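PDB 5NNP: N-terminal acetyltransferase-like protein from Chaetomium thermophilum, which probably serves as the TPR-rich auxiliary subunit of an N-terminal acetyltransferase A complex. Local coordinates for residues L249-Y259 against Y283-A293; L316-S324 against K369-Y377. All coordinates share one frame; numbering follows the deposited sequence.

Overall arrangement
Contacts 1 and 2 follow one another along the helical array: 249-259 with 283-293 closes before 316-324 with 369-377 opens, and helix 292-295 leads on to helix 303-320. Their centres lie about 23 Å apart, yet they touch, Met317 CE packing 4.3 Å from Asp291 OD1. Both sit on the same side of the chain's centre. The carboxymethyl coenzyme A ties them together through its 3'-phosphate, around P3B: Arg289 NH2 of contact 1 donates to O7A at 3.1 Å, and Lys320 NZ of contact 2 to O8A, also at 3.1 Å. These two basic residues meet the phosphate from this chain, while the chain of another protein supplies further hydrogen bonds to the ligand.

Contact 1 of 2, residues L249-Y259 against Y283-A293; sequences LDRNPEHMDYY and YAAKYPRSDAA. With CMC (carboxymethyl coenzyme *a), chain B.
Glu254 turns its carboxylate toward the turn that leads into helix 292-295, with each oxygen used on its syn side. OE2 takes the N-H of Ala292 at 2.6 Å, with an angle of 161° at the hydrogen, while OE1 accepts from Ser290 OG at 3.0 Å. That hydroxyl stands anti to its own backbone nitrogen (chi1 168°), where it also caps Ala293 N. An alanine in place of Glu254 would probably leave Ala292 N and the Ser290 hydroxyl without these acceptors and the start of the helix less firmly fixed. In the same turn, Arg289 NH2 donates to O7A of the coenzyme A 3'-phosphate.

Two tyrosine rings are met across their faces: Leu249 CD1 lies 4.0 Å from the Tyr283 centroid, and Pro253 CG 3.9 Å from that of Tyr287, 17° off its normal. Lys286 CG lies over the opposite face of Tyr287, toward its rim. At the Tyr287 edge, Asp250 OD1 receives the phenol OH on its anti side at 2.7 Å; the extended Lys286 brings NZ to the same oxygen, from the same face of the carboxylate plane, as a salt bridge.

With two donors on Asp250 OD1 and one on each Glu254 oxygen, both carboxylates are probably held in their ionised form.

Contact 2 of 2, residues L316-S324 against K369-Y377; sequences LMFDKGVPS and KGKGAALYY. With CMC (carboxymethyl coenzyme *a), chain B.
Phe318 and Tyr377 form an offset edge-to-face pair, the phenylalanine presenting its edge to the tyrosine face with planes at 71° and centroids 5.9 Å apart. Over one Phe318 face, Ala374 CA lies 4.0 Å from the ring centroid and 10° off the normal, a CH-pi contact nearly over the middle. Phe318 enters as a knob among Gly370, Ala373, Ala374 and Tyr377. Ala373 CB meets its CD1 and Tyr377 CB its CZ. Tyr349, from helix 336-352, adds another edge-to-face partner.

The backbones also come close. Gly370 CA comes 3.1 Å from Phe318 O in a CA-H...O contact, and the axes of the short segments 316-320 and 369-377 approach to 7.4 Å, with 122° between their N-to-C directions. Gly321 ends the first helix in a Schellman motif with positive phi; the Lys369 chain lies alongside it, CD 3.7 Å from Gly321 CA. Further on, Pro323 O sits at the edge of the Tyr376 ring, near its plane, and the Tyr376 OH bonds to Thr413 OG1.

The polar link is a water that donates to Val322 O and Ala373 O, at 2.7 and 2.8 Å. Lys320, its chain bent at chi3 and chi4, leads NZ to O8A of the 3'-phosphate of carboxymethyl coenzyme A at 3.1 Å.

Small residues on one helix receiving an aromatic knob from another are in keeping with TPR-type alpha-helical packing, and helix 369-381 runs into a predicted TPR; here the end of helix 303-320 also borders the ligand's 3'-phosphate site.

Contact 1 of 2, residues L249-Y259 against Y283-A293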
loop_
_atom_site.group_PDB
_atom_site.type_symbol
_atom_site.label_atom_id
_atom_site.label_comp_id
_atom_site.label_asym_id
_atom_site.label_seq_id
_atom_site.Cartn_x
_atom_site.Cartn_y
_atom_site.Cartn_z
ATOM N N LEU A 249 -10.070 1.952 -24.768
ATOM C CA LEU A 249 -9.380 0.761 -25.258
ATOM C C LEU A 249 -8.250 1.171 -26.174
ATOM O O LEU A 249 -7.150 0.612 -26.108
ATOM C CB LEU A 249 -10.333 -0.176 -26.000
ATOM C CG LEU A 249 -11.157 -1.148 -25.159
ATOM C CD1 LEU A 249 -12.201 -1.816 -26.027
ATOM C CD2 LEU A 249 -10.253 -2.181 -24.501
ATOM N N ASP A 250 -8.534 2.151 -27.031
ATOM C CA ASP A 250 -7.532 2.685 -27.935
ATOM C C ASP A 250 -6.368 3.296 -27.151
ATOM O O ASP A 250 -5.241 3.303 -27.626
ATOM C CB ASP A 250 -8.161 3.713 -28.876
ATOM C CG ASP A 250 -8.995 3.073 -29.968
ATOM O OD1 ASP A 250 -8.508 2.110 -30.592
ATOM O OD2 ASP A 250 -10.137 3.525 -30.210
ATOM N N ARG A 251 -6.648 3.805 -25.955
ATOM C CA ARG A 251 -5.627 4.403 -25.091
ATOM C C ARG A 251 -4.801 3.326 -24.374
ATOM O O ARG A 251 -3.608 3.489 -24.133
ATOM C CB ARG A 251 -6.285 5.339 -24.065
ATOM C CG ARG A 251 -5.325 6.114 -23.125
ATOM C CD ARG A 251 -6.112 6.782 -21.982
ATOM N NE ARG A 251 -5.294 7.644 -21.130
ATOM C CZ ARG A 251 -4.829 8.840 -21.500
ATOM N NH1 ARG A 251 -5.084 9.306 -22.713
ATOM N NH2 ARG A 251 -4.096 9.569 -20.664
ATOM N N ASN A 252 -5.441 2.224 -24.023
ATOM C CA ASN A 252 -4.780 1.210 -23.221
ATOM C C ASN A 252 -5.468 -0.116 -23.455
ATOM O O ASN A 252 -6.342 -0.513 -22.683
ATOM C CB ASN A 252 -4.799 1.611 -21.735
ATOM C CG ASN A 252 -4.221 0.539 -20.812
ATOM O OD1 ASN A 252 -3.695 -0.480 -21.268
ATOM N ND2 ASN A 252 -4.316 0.775 -19.501
ATOM N N PRO A 253 -5.084 -0.795 -24.545
ATOM C CA PRO A 253 -5.666 -2.057 -25.001
ATOM C C PRO A 253 -5.482 -3.182 -23.995
ATOM O O PRO A 253 -5.996 -4.279 -24.208
ATOM C CB PRO A 253 -4.902 -2.339 -26.294
ATOM C CG PRO A 253 -4.508 -0.996 -26.775
ATOM C CD PRO A 253 -4.150 -0.244 -25.537
ATOM N N GLU A 254 -4.796 -2.893 -22.898
ATOM C CA GLU A 254 -4.372 -3.917 -21.949
ATOM C C GLU A 254 -5.208 -3.949 -20.657
ATOM O O GLU A 254 -4.857 -4.640 -19.703
ATOM C CB GLU A 254 -2.901 -3.690 -21.599
ATOM C CG GLU A 254 -2.040 -4.909 -21.744
ATOM C CD GLU A 254 -2.179 -5.555 -23.107
ATOM O OE1 GLU A 254 -2.309 -4.812 -24.107
ATOM O OE2 GLU A 254 -2.160 -6.807 -23.171
ATOM N N HIS A 255 -6.305 -3.203 -20.627
ATOM C CA HIS A 255 -7.065 -3.035 -19.395
ATOM C C HIS A 255 -8.432 -3.761 -19.424
ATOM O O HIS A 255 -9.400 -3.237 -19.984
ATOM C CB HIS A 255 -7.248 -1.539 -19.135
ATOM C CG HIS A 255 -7.828 -1.218 -17.794
ATOM N ND1 HIS A 255 -9.065 -0.631 -17.641
ATOM C CD2 HIS A 255 -7.340 -1.398 -16.546
ATOM C CE1 HIS A 255 -9.314 -0.464 -16.356
ATOM N NE2 HIS A 255 -8.285 -0.925 -15.669
ATOM N N MET A 256 -8.488 -4.954 -18.819
ATOM C CA MET A 256 -9.677 -5.827 -18.772
ATOM C C MET A 256 -11.043 -5.154 -18.716
ATOM O O MET A 256 -11.948 -5.525 -19.458
ATOM C CB MET A 256 -9.601 -6.759 -17.560
ATOM C CG MET A 256 -10.728 -7.765 -17.425
ATOM S SD MET A 256 -10.518 -8.914 -16.035
ATOM C CE MET A 256 -9.315 -10.050 -16.719
ATOM N N ASP A 257 -11.210 -4.190 -17.820
ATOM C CA ASP A 257 -12.529 -3.600 -17.616
ATOM C C ASP A 257 -13.053 -2.801 -18.808
ATOM O O ASP A 257 -14.272 -2.670 -18.970
ATOM C CB ASP A 257 -12.530 -2.718 -16.369
ATOM C CG ASP A 257 -12.437 -3.521 -15.098
ATOM O OD1 ASP A 257 -12.679 -4.748 -15.154
ATOM O OD2 ASP A 257 -12.116 -2.933 -14.048
ATOM N N TYR A 258 -12.160 -2.271 -19.641
ATOM C CA TYR A 258 -12.612 -1.536 -20.824
ATOM C C TYR A 258 -13.312 -2.493 -21.788
ATOM O O TYR A 258 -14.313 -2.124 -22.408
ATOM C CB TYR A 258 -11.456 -0.822 -21.536
ATOM C CG TYR A 258 -10.731 0.217 -20.698
ATOM C CD1 TYR A 258 -11.352 0.825 -19.605
ATOM C CD2 TYR A 258 -9.426 0.582 -20.995
ATOM C CE1 TYR A 258 -10.690 1.773 -18.838
ATOM C CE2 TYR A 258 -8.757 1.523 -20.228
ATOM C CZ TYR A 258 -9.395 2.120 -19.151
ATOM O OH TYR A 258 -8.728 3.051 -18.376
ATOM N N TYR A 259 -12.801 -3.724 -21.913
ATOM C CA TYR A 259 -13.490 -4.704 -22.756
ATOM C C TYR A 259 -14.861 -5.063 -22.152
ATOM O O TYR A 259 -15.863 -5.119 -22.868
ATOM C CB TYR A 259 -12.645 -5.969 -22.954
ATOM C CG TYR A 259 -11.377 -5.762 -23.753
ATOM C CD1 TYR A 259 -11.396 -5.783 -25.141
ATOM C CD2 TYR A 259 -10.157 -5.564 -23.119
ATOM C CE1 TYR A 259 -10.234 -5.598 -25.882
ATOM C CE2 TYR A 259 -8.995 -5.372 -23.845
ATOM C CZ TYR A 259 -9.039 -5.390 -25.227
ATOM O OH TYR A 259 -7.876 -5.206 -25.940
ATOM N N TYR A 283 -9.569 -5.492 -31.885
ATOM C CA TYR A 283 -8.474 -4.747 -31.263
ATOM C C TYR A 283 -7.147 -5.469 -31.403
ATOM O O TYR A 283 -6.104 -4.829 -31.420
ATOM C CB TYR A 283 -8.795 -4.431 -29.796
ATOM C CG TYR A 283 -9.819 -3.309 -29.744
ATOM C CD1 TYR A 283 -9.423 -1.978 -29.764
ATOM C CD2 TYR A 283 -11.175 -3.583 -29.762
ATOM C CE1 TYR A 283 -10.345 -0.966 -29.763
ATOM C CE2 TYR A 283 -12.093 -2.582 -29.762
ATOM C CZ TYR A 283 -11.686 -1.273 -29.765
ATOM O OH TYR A 283 -12.633 -0.265 -29.769
ATOM N N ALA A 284 -7.185 -6.791 -31.543
ATOM C CA ALA A 284 -5.965 -7.576 -31.764
ATOM C C ALA A 284 -5.341 -7.242 -33.126
ATOM O O ALA A 284 -4.123 -7.132 -33.265
ATOM C CB ALA A 284 -6.259 -9.060 -31.666
ATOM N N ALA A 285 -6.196 -7.081 -34.124
ATOM C CA ALA A 285 -5.778 -6.634 -35.442
ATOM C C ALA A 285 -5.228 -5.209 -35.394
ATOM O O ALA A 285 -4.225 -4.896 -36.036
ATOM C CB ALA A 285 -6.942 -6.713 -36.413
ATOM N N LYS A 286 -5.897 -4.347 -34.633
ATOM C CA LYS A 286 -5.559 -2.932 -34.583
ATOM C C LYS A 286 -4.314 -2.710 -33.742
ATOM O O LYS A 286 -3.571 -1.757 -33.958
ATOM C CB LYS A 286 -6.737 -2.128 -34.020
ATOM C CG LYS A 286 -6.660 -0.623 -34.219
ATOM C CD LYS A 286 -7.890 0.062 -33.656
ATOM C CE LYS A 286 -7.830 1.573 -33.845
ATOM N NZ LYS A 286 -9.005 2.247 -33.220
ATOM N N TYR A 287 -4.088 -3.609 -32.790
ATOM C CA TYR A 287 -2.993 -3.483 -31.830
ATOM C C TYR A 287 -2.245 -4.815 -31.652
ATOM O O TYR A 287 -2.386 -5.498 -30.637
ATOM C CB TYR A 287 -3.532 -2.975 -30.482
ATOM C CG TYR A 287 -4.144 -1.586 -30.549
ATOM C CD1 TYR A 287 -3.348 -0.467 -30.773
ATOM C CD2 TYR A 287 -5.519 -1.396 -30.391
ATOM C CE1 TYR A 287 -3.898 0.801 -30.839
ATOM C CE2 TYR A 287 -6.081 -0.136 -30.456
ATOM C CZ TYR A 287 -5.262 0.964 -30.678
ATOM O OH TYR A 287 -5.793 2.234 -30.745
ATOM N N PRO A 288 -1.431 -5.177 -32.653
ATOM C CA PRO A 288 -0.703 -6.451 -32.737
ATOM C C PRO A 288 0.160 -6.784 -31.526
ATOM O O PRO A 288 0.459 -7.960 -31.325
ATOM C CB PRO A 288 0.176 -6.258 -33.965
ATOM C CG PRO A 288 -0.578 -5.305 -34.797
ATOM C CD PRO A 288 -1.192 -4.340 -33.840
ATOM N N ARG A 289 0.552 -5.786 -30.740
ATOM C CA ARG A 289 1.385 -6.039 -29.565
ATOM C C ARG A 289 0.571 -6.232 -28.290
ATOM O O ARG A 289 1.137 -6.457 -27.216
ATOM C CB ARG A 289 2.378 -4.901 -29.342
ATOM C CG ARG A 289 3.167 -4.496 -30.556
ATOM C CD ARG A 289 4.555 -4.040 -30.136
ATOM N NE ARG A 289 5.459 -5.180 -30.056
ATOM C CZ ARG A 289 6.729 -5.108 -29.685
ATOM N NH1 ARG A 289 7.256 -3.944 -29.344
ATOM N NH2 ARG A 289 7.471 -6.208 -29.655
ATOM N N SER A 290 -0.749 -6.106 -28.382
ATOM C CA SER A 290 -1.564 -6.342 -27.199
ATOM C C SER A 290 -1.627 -7.823 -26.885
ATOM O O SER A 290 -2.057 -8.622 -27.716
ATOM C CB SER A 290 -2.979 -5.805 -27.367
ATOM O OG SER A 290 -3.793 -6.302 -26.316
ATOM N N ASP A 291 -1.183 -8.188 -25.689
ATOM C CA ASP A 291 -1.356 -9.553 -25.228
ATOM C C ASP A 291 -2.825 -9.778 -24.883
ATOM O O ASP A 291 -3.397 -10.816 -25.231
ATOM C CB ASP A 291 -0.481 -9.853 -24.017
ATOM C CG ASP A 291 -0.504 -11.319 -23.646
ATOM O OD1 ASP A 291 -0.207 -12.177 -24.520
ATOM O OD2 ASP A 291 -0.833 -11.617 -22.484
ATOM N N ALA A 292 -3.425 -8.792 -24.213
ATOM C CA ALA A 292 -4.816 -8.865 -23.774
ATOM C C ALA A 292 -5.782 -9.235 -24.905
ATOM O O ALA A 292 -6.649 -10.108 -24.740
ATOM C CB ALA A 292 -5.235 -7.541 -23.151
ATOM N N ALA A 293 -5.630 -8.568 -26.048
ATOM C CA ALA A 293 -6.543 -8.759 -27.165
ATOM C C ALA A 293 -6.467 -10.181 -27.737
ATOM O O ALA A 293 -7.336 -10.583 -28.511
ATOM C CB ALA A 293 -6.267 -7.726 -28.254
HETATM N N1A CMC B . 16.988 -10.096 -22.971
HETATM C C2A CMC B . 17.073 -9.224 -24.018
HETATM N N3A CMC B . 16.064 -8.347 -24.285
HETATM C C4A CMC B . 14.949 -8.332 -23.504
HETATM C C5A CMC B . 14.852 -9.225 -22.419
HETATM C C6A CMC B . 15.902 -10.112 -22.166
HETATM N N6A CMC B . 15.815 -10.996 -21.094
HETATM N N7A CMC B . 13.545 -8.960 -21.781
HETATM C C8A CMC B . 12.968 -7.959 -22.505
HETATM N N9A CMC B . 13.812 -7.641 -23.484
HETATM C C1B CMC B . 13.517 -6.607 -24.415
HETATM C C2B CMC B . 12.916 -7.124 -25.658
HETATM O O2B CMC B . 13.614 -6.561 -26.774
HETATM C C3B CMC B . 11.556 -6.611 -25.686
HETATM O O3B CMC B . 11.262 -6.142 -27.013
HETATM P P3B CMC B . 10.648 -7.164 -28.046
HETATM O O7A CMC B . 10.563 -6.546 -29.381
HETATM O O8A CMC B . 9.260 -7.726 -27.551
HETATM O O9A CMC B . 11.594 -8.250 -28.288
HETATM C C4B CMC B . 11.574 -5.422 -24.809
HETATM O O4B CMC B . 12.545 -5.712 -23.822
HETATM C C5B CMC B . 10.233 -5.316 -24.164
HETATM O O5B CMC B . 10.048 -6.585 -23.529
HETATM P P1A CMC B . 9.159 -6.507 -22.186
HETATM O O1A CMC B . 8.382 -7.777 -21.983
HETATM O O2A CMC B . 8.172 -5.355 -22.308
HETATM O O3A CMC B . 10.108 -6.255 -20.890
HETATM P P2A CMC B . 9.873 -6.836 -19.444
HETATM O O4A CMC B . 10.339 -8.265 -19.413
HETATM O O5A CMC B . 8.426 -6.777 -19.103
HETATM O O6A CMC B . 10.680 -5.968 -18.410
HETATM C CBP CMC B . 12.709 -5.175 -17.382
HETATM C CCP CMC B . 11.975 -5.506 -18.726
HETATM C CDP CMC B . 11.845 -4.073 -16.688
HETATM C CEP CMC B . 14.149 -4.618 -17.653
HETATM C CAP CMC B . 12.792 -6.483 -16.550
HETATM O OAP CMC B . 13.642 -7.393 -17.155
HETATM C C9P CMC B . 13.237 -6.310 -15.092
HETATM O O9P CMC B . 12.406 -6.053 -14.207
HETATM N N8P CMC B . 14.632 -6.485 -14.728
HETATM C C7P CMC B . 15.071 -6.359 -13.349
HETATM C C6P CMC B . 14.834 -4.947 -12.738
HETATM C C5P CMC B . 15.468 -3.943 -13.673
HETATM O O5P CMC B . 16.595 -4.119 -14.075
HETATM N N4P CMC B . 14.706 -2.807 -14.093
HETATM C C3P CMC B . 15.292 -1.865 -15.024
HETATM C C2P CMC B . 15.804 -0.622 -14.298
HETATM S S1P CMC B . 16.516 0.495 -15.533
HETATM C C1 CMC B . 15.743 2.112 -15.357
HETATM C C2 CMC B . 15.453 2.317 -13.889
HETATM O O21 CMC B . 14.351 2.064 -13.422
#

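Contact 2 of 2, residues L316-S324 against K369-Y377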
loop_
_atom_site.group_PDB
_atom_site.type_symbol
_atom_site.label_atom_id
_atom_site.label_comp_id
_atom_site.label_asym_id
_atom_site.label_seq_id
_atom_site.Cartn_x
_atom_site.Cartn_y
_atom_site.Cartn_z
ATOM N N LEU A 316 2.767 -18.750 -30.731
ATOM C CA LEU A 316 3.394 -17.433 -30.623
ATOM C C LEU A 316 4.360 -17.359 -29.448
ATOM O O LEU A 316 5.499 -16.914 -29.599
ATOM C CB LEU A 316 2.347 -16.330 -30.465
ATOM C CG LEU A 316 1.704 -15.790 -31.735
ATOM C CD1 LEU A 316 0.514 -14.933 -31.366
ATOM C CD2 LEU A 316 2.705 -14.981 -32.532
ATOM N N MET A 317 3.906 -17.783 -28.274
ATOM C CA MET A 317 4.718 -17.591 -27.083
ATOM C C MET A 317 5.908 -18.553 -27.083
ATOM O O MET A 317 7.038 -18.153 -26.797
ATOM C CB MET A 317 3.878 -17.759 -25.810
ATOM C CG MET A 317 2.683 -16.811 -25.725
ATOM S SD MET A 317 3.089 -15.044 -25.560
ATOM C CE MET A 317 3.053 -14.853 -23.773
ATOM N N PHE A 318 5.661 -19.815 -27.411
ATOM C CA PHE A 318 6.743 -20.788 -27.435
ATOM C C PHE A 318 7.787 -20.427 -28.477
ATOM O O PHE A 318 8.977 -20.519 -28.215
ATOM C CB PHE A 318 6.201 -22.186 -27.678
ATOM C CG PHE A 318 5.442 -22.728 -26.512
ATOM C CD1 PHE A 318 5.604 -22.158 -25.255
ATOM C CD2 PHE A 318 4.557 -23.788 -26.661
ATOM C CE1 PHE A 318 4.909 -22.645 -24.162
ATOM C CE2 PHE A 318 3.856 -24.280 -25.576
ATOM C CZ PHE A 318 4.028 -23.714 -24.326
ATOM N N ASP A 319 7.345 -19.994 -29.648
ATOM C CA ASP A 319 8.281 -19.621 -30.701
ATOM C C ASP A 319 9.167 -18.464 -30.273
ATOM O O ASP A 319 10.341 -18.385 -30.651
ATOM C CB ASP A 319 7.531 -19.269 -31.977
ATOM C CG ASP A 319 7.077 -20.500 -32.729
ATOM O OD1 ASP A 319 7.460 -21.622 -32.327
ATOM O OD2 ASP A 319 6.353 -20.342 -33.728
ATOM N N LYS A 320 8.590 -17.581 -29.470
ATOM C CA LYS A 320 9.277 -16.417 -28.951
ATOM C C LYS A 320 10.151 -16.838 -27.763
ATOM O O LYS A 320 11.007 -16.092 -27.301
ATOM C CB LYS A 320 8.246 -15.347 -28.563
ATOM C CG LYS A 320 8.791 -13.924 -28.449
ATOM C CD LYS A 320 7.728 -12.960 -27.914
ATOM C CE LYS A 320 8.342 -11.814 -27.084
ATOM N NZ LYS A 320 9.176 -10.847 -27.878
ATOM N N GLY A 321 9.938 -18.056 -27.282
ATOM C CA GLY A 321 10.739 -18.602 -26.204
ATOM C C GLY A 321 10.356 -18.101 -24.820
ATOM O O GLY A 321 11.095 -18.311 -23.853
ATOM N N VAL A 322 9.202 -17.452 -24.711
ATOM C CA VAL A 322 8.801 -16.836 -23.448
ATOM C C VAL A 322 8.635 -17.845 -22.307
ATOM O O VAL A 322 7.811 -18.761 -22.393
ATOM C CB VAL A 322 7.481 -16.061 -23.603
ATOM C CG1 VAL A 322 7.057 -15.491 -22.272
ATOM C CG2 VAL A 322 7.622 -14.965 -24.664
ATOM N N PRO A 323 9.411 -17.668 -21.225
ATOM C CA PRO A 323 9.321 -18.512 -20.024
ATOM C C PRO A 323 8.138 -18.175 -19.092
ATOM O O PRO A 323 7.852 -18.990 -18.215
ATOM C CB PRO A 323 10.653 -18.242 -19.322
ATOM C CG PRO A 323 10.964 -16.815 -19.687
ATOM C CD PRO A 323 10.477 -16.652 -21.108
ATOM N N SER A 324 7.477 -17.023 -19.275
ATOM C CA SER A 324 6.348 -16.642 -18.423
ATOM C C SER A 324 4.986 -17.053 -18.990
ATOM O O SER A 324 3.940 -16.565 -18.550
ATOM C CB SER A 324 6.350 -15.136 -18.202
ATOM O OG SER A 324 7.629 -14.692 -17.815
ATOM N N LYS A 369 14.873 -22.424 -28.519
ATOM C CA LYS A 369 14.150 -21.819 -27.399
ATOM C C LYS A 369 12.700 -22.279 -27.325
ATOM O O LYS A 369 12.190 -22.474 -26.233
ATOM C CB LYS A 369 14.210 -20.287 -27.451
ATOM C CG LYS A 369 13.698 -19.646 -28.721
ATOM C CD LYS A 369 13.591 -18.134 -28.563
ATOM C CE LYS A 369 13.742 -17.403 -29.885
ATOM N NZ LYS A 369 15.161 -17.447 -30.388
ATOM N N GLY A 370 12.053 -22.457 -28.478
ATOM C CA GLY A 370 10.717 -23.013 -28.540
ATOM C C GLY A 370 10.582 -24.318 -27.773
ATOM O O GLY A 370 9.647 -24.483 -26.986
ATOM N N LYS A 371 11.519 -25.238 -27.982
ATOM C CA LYS A 371 11.462 -26.548 -27.337
ATOM C C LYS A 371 11.667 -26.451 -25.834
ATOM O O LYS A 371 11.000 -27.138 -25.060
ATOM C CB LYS A 371 12.508 -27.496 -27.925
ATOM C CG LYS A 371 12.594 -28.817 -27.181
ATOM C CD LYS A 371 13.302 -29.888 -28.002
ATOM C CE LYS A 371 13.178 -31.265 -27.347
ATOM N NZ LYS A 371 13.757 -32.360 -28.169
ATOM N N GLY A 372 12.608 -25.606 -25.428
ATOM C CA GLY A 372 12.799 -25.313 -24.019
ATOM C C GLY A 372 11.529 -24.745 -23.410
ATOM O O GLY A 372 11.107 -25.158 -22.332
ATOM N N ALA A 373 10.894 -23.822 -24.127
ATOM C CA ALA A 373 9.730 -23.115 -23.600
ATOM C C ALA A 373 8.530 -24.054 -23.387
ATOM O O ALA A 373 7.805 -23.921 -22.404
ATOM C CB ALA A 373 9.353 -21.931 -24.528
ATOM N N ALA A 374 8.332 -25.008 -24.290
ATOM C CA ALA A 374 7.262 -25.991 -24.125
ATOM C C ALA A 374 7.588 -26.980 -23.012
ATOM O O ALA A 374 6.718 -27.342 -22.233
ATOM C CB ALA A 374 7.009 -26.738 -25.430
ATOM N N LEU A 375 8.834 -27.433 -22.940
ATOM C CA LEU A 375 9.204 -28.379 -21.894
ATOM C C LEU A 375 9.063 -27.689 -20.538
ATOM O O LEU A 375 8.593 -28.281 -19.567
ATOM C CB LEU A 375 10.631 -28.915 -22.097
ATOM C CG LEU A 375 10.886 -29.865 -23.281
ATOM C CD1 LEU A 375 12.377 -30.127 -23.432
ATOM C CD2 LEU A 375 10.140 -31.194 -23.129
ATOM N N TYR A 376 9.458 -26.424 -20.487
ATOM C CA TYR A 376 9.338 -25.630 -19.269
ATOM C C TYR A 376 7.886 -25.387 -18.877
ATOM O O TYR A 376 7.565 -25.326 -17.685
ATOM C CB TYR A 376 10.046 -24.287 -19.434
ATOM C CG TYR A 376 10.053 -23.458 -18.176
ATOM C CD1 TYR A 376 10.662 -23.922 -17.022
ATOM C CD2 TYR A 376 9.468 -22.203 -18.145
ATOM C CE1 TYR A 376 10.681 -23.162 -15.870
ATOM C CE2 TYR A 376 9.478 -21.439 -16.995
ATOM C CZ TYR A 376 10.086 -21.924 -15.862
ATOM O OH TYR A 376 10.101 -21.167 -14.717
ATOM N N TYR A 377 7.014 -25.226 -19.875
ATOM C CA TYR A 377 5.590 -25.048 -19.601
ATOM C C TYR A 377 5.047 -26.317 -18.964
ATOM O O TYR A 377 4.270 -26.276 -18.001
ATOM C CB TYR A 377 4.791 -24.722 -20.865
ATOM C CG TYR A 377 3.312 -24.494 -20.594
ATOM C CD1 TYR A 377 2.427 -25.566 -20.445
ATOM C CD2 TYR A 377 2.798 -23.210 -20.486
ATOM C CE1 TYR A 377 1.078 -25.353 -20.198
ATOM C CE2 TYR A 377 1.463 -22.989 -20.241
ATOM C CZ TYR A 377 0.606 -24.059 -20.096
ATOM O OH TYR A 377 -0.732 -23.819 -19.852
HETATM N N1A CMC B . 16.988 -10.096 -22.971
HETATM C C2A CMC B . 17.073 -9.224 -24.018
HETATM N N3A CMC B . 16.064 -8.347 -24.285
HETATM C C4A CMC B . 14.949 -8.332 -23.504
HETATM C C5A CMC B . 14.852 -9.225 -22.419
HETATM C C6A CMC B . 15.902 -10.112 -22.166
HETATM N N6A CMC B . 15.815 -10.996 -21.094
HETATM N N7A CMC B . 13.545 -8.960 -21.781
HETATM C C8A CMC B . 12.968 -7.959 -22.505
HETATM N N9A CMC B . 13.812 -7.641 -23.484
HETATM C C1B CMC B . 13.517 -6.607 -24.415
HETATM C C2B CMC B . 12.916 -7.124 -25.658
HETATM O O2B CMC B . 13.614 -6.561 -26.774
HETATM C C3B CMC B . 11.556 -6.611 -25.686
HETATM O O3B CMC B . 11.262 -6.142 -27.013
HETATM P P3B CMC B . 10.648 -7.164 -28.046
HETATM O O7A CMC B . 10.563 -6.546 -29.381
HETATM O O8A CMC B . 9.260 -7.726 -27.551
HETATM O O9A CMC B . 11.594 -8.250 -28.288
HETATM C C4B CMC B . 11.574 -5.422 -24.809
HETATM O O4B CMC B . 12.545 -5.712 -23.822
HETATM C C5B CMC B . 10.233 -5.316 -24.164
HETATM O O5B CMC B . 10.048 -6.585 -23.529
HETATM P P1A CMC B . 9.159 -6.507 -22.186
HETATM O O1A CMC B . 8.382 -7.777 -21.983
HETATM O O2A CMC B . 8.172 -5.355 -22.308
HETATM O O3A CMC B . 10.108 -6.255 -20.890
HETATM P P2A CMC B . 9.873 -6.836 -19.444
HETATM O O4A CMC B . 10.339 -8.265 -19.413
HETATM O O5A CMC B . 8.426 -6.777 -19.103
HETATM O O6A CMC B . 10.680 -5.968 -18.410
HETATM C CBP CMC B . 12.709 -5.175 -17.382
HETATM C CCP CMC B . 11.975 -5.506 -18.726
HETATM C CDP CMC B . 11.845 -4.073 -16.688
HETATM C CEP CMC B . 14.149 -4.618 -17.653
HETATM C CAP CMC B . 12.792 -6.483 -16.550
HETATM O OAP CMC B . 13.642 -7.393 -17.155
HETATM C C9P CMC B . 13.237 -6.310 -15.092
HETATM O O9P CMC B . 12.406 -6.053 -14.207
HETATM N N8P CMC B . 14.632 -6.485 -14.728
HETATM C C7P CMC B . 15.071 -6.359 -13.349
HETATM C C6P CMC B . 14.834 -4.947 -12.738
HETATM C C5P CMC B . 15.468 -3.943 -13.673
HETATM O O5P CMC B . 16.595 -4.119 -14.075
HETATM N N4P CMC B . 14.706 -2.807 -14.093
HETATM C C3P CMC B . 15.292 -1.865 -15.024
HETATM C C2P CMC B . 15.804 -0.622 -14.298
HETATM S S1P CMC B . 16.516 0.495 -15.533
HETATM C C1 CMC B . 15.743 2.112 -15.357
HETATM C C2 CMC B . 15.453 2.317 -13.889
HETATM O O21 CMC B . 14.351 2.064 -13.422
HETATM O O HOH W 1 7.025 -21.311 -21.782
#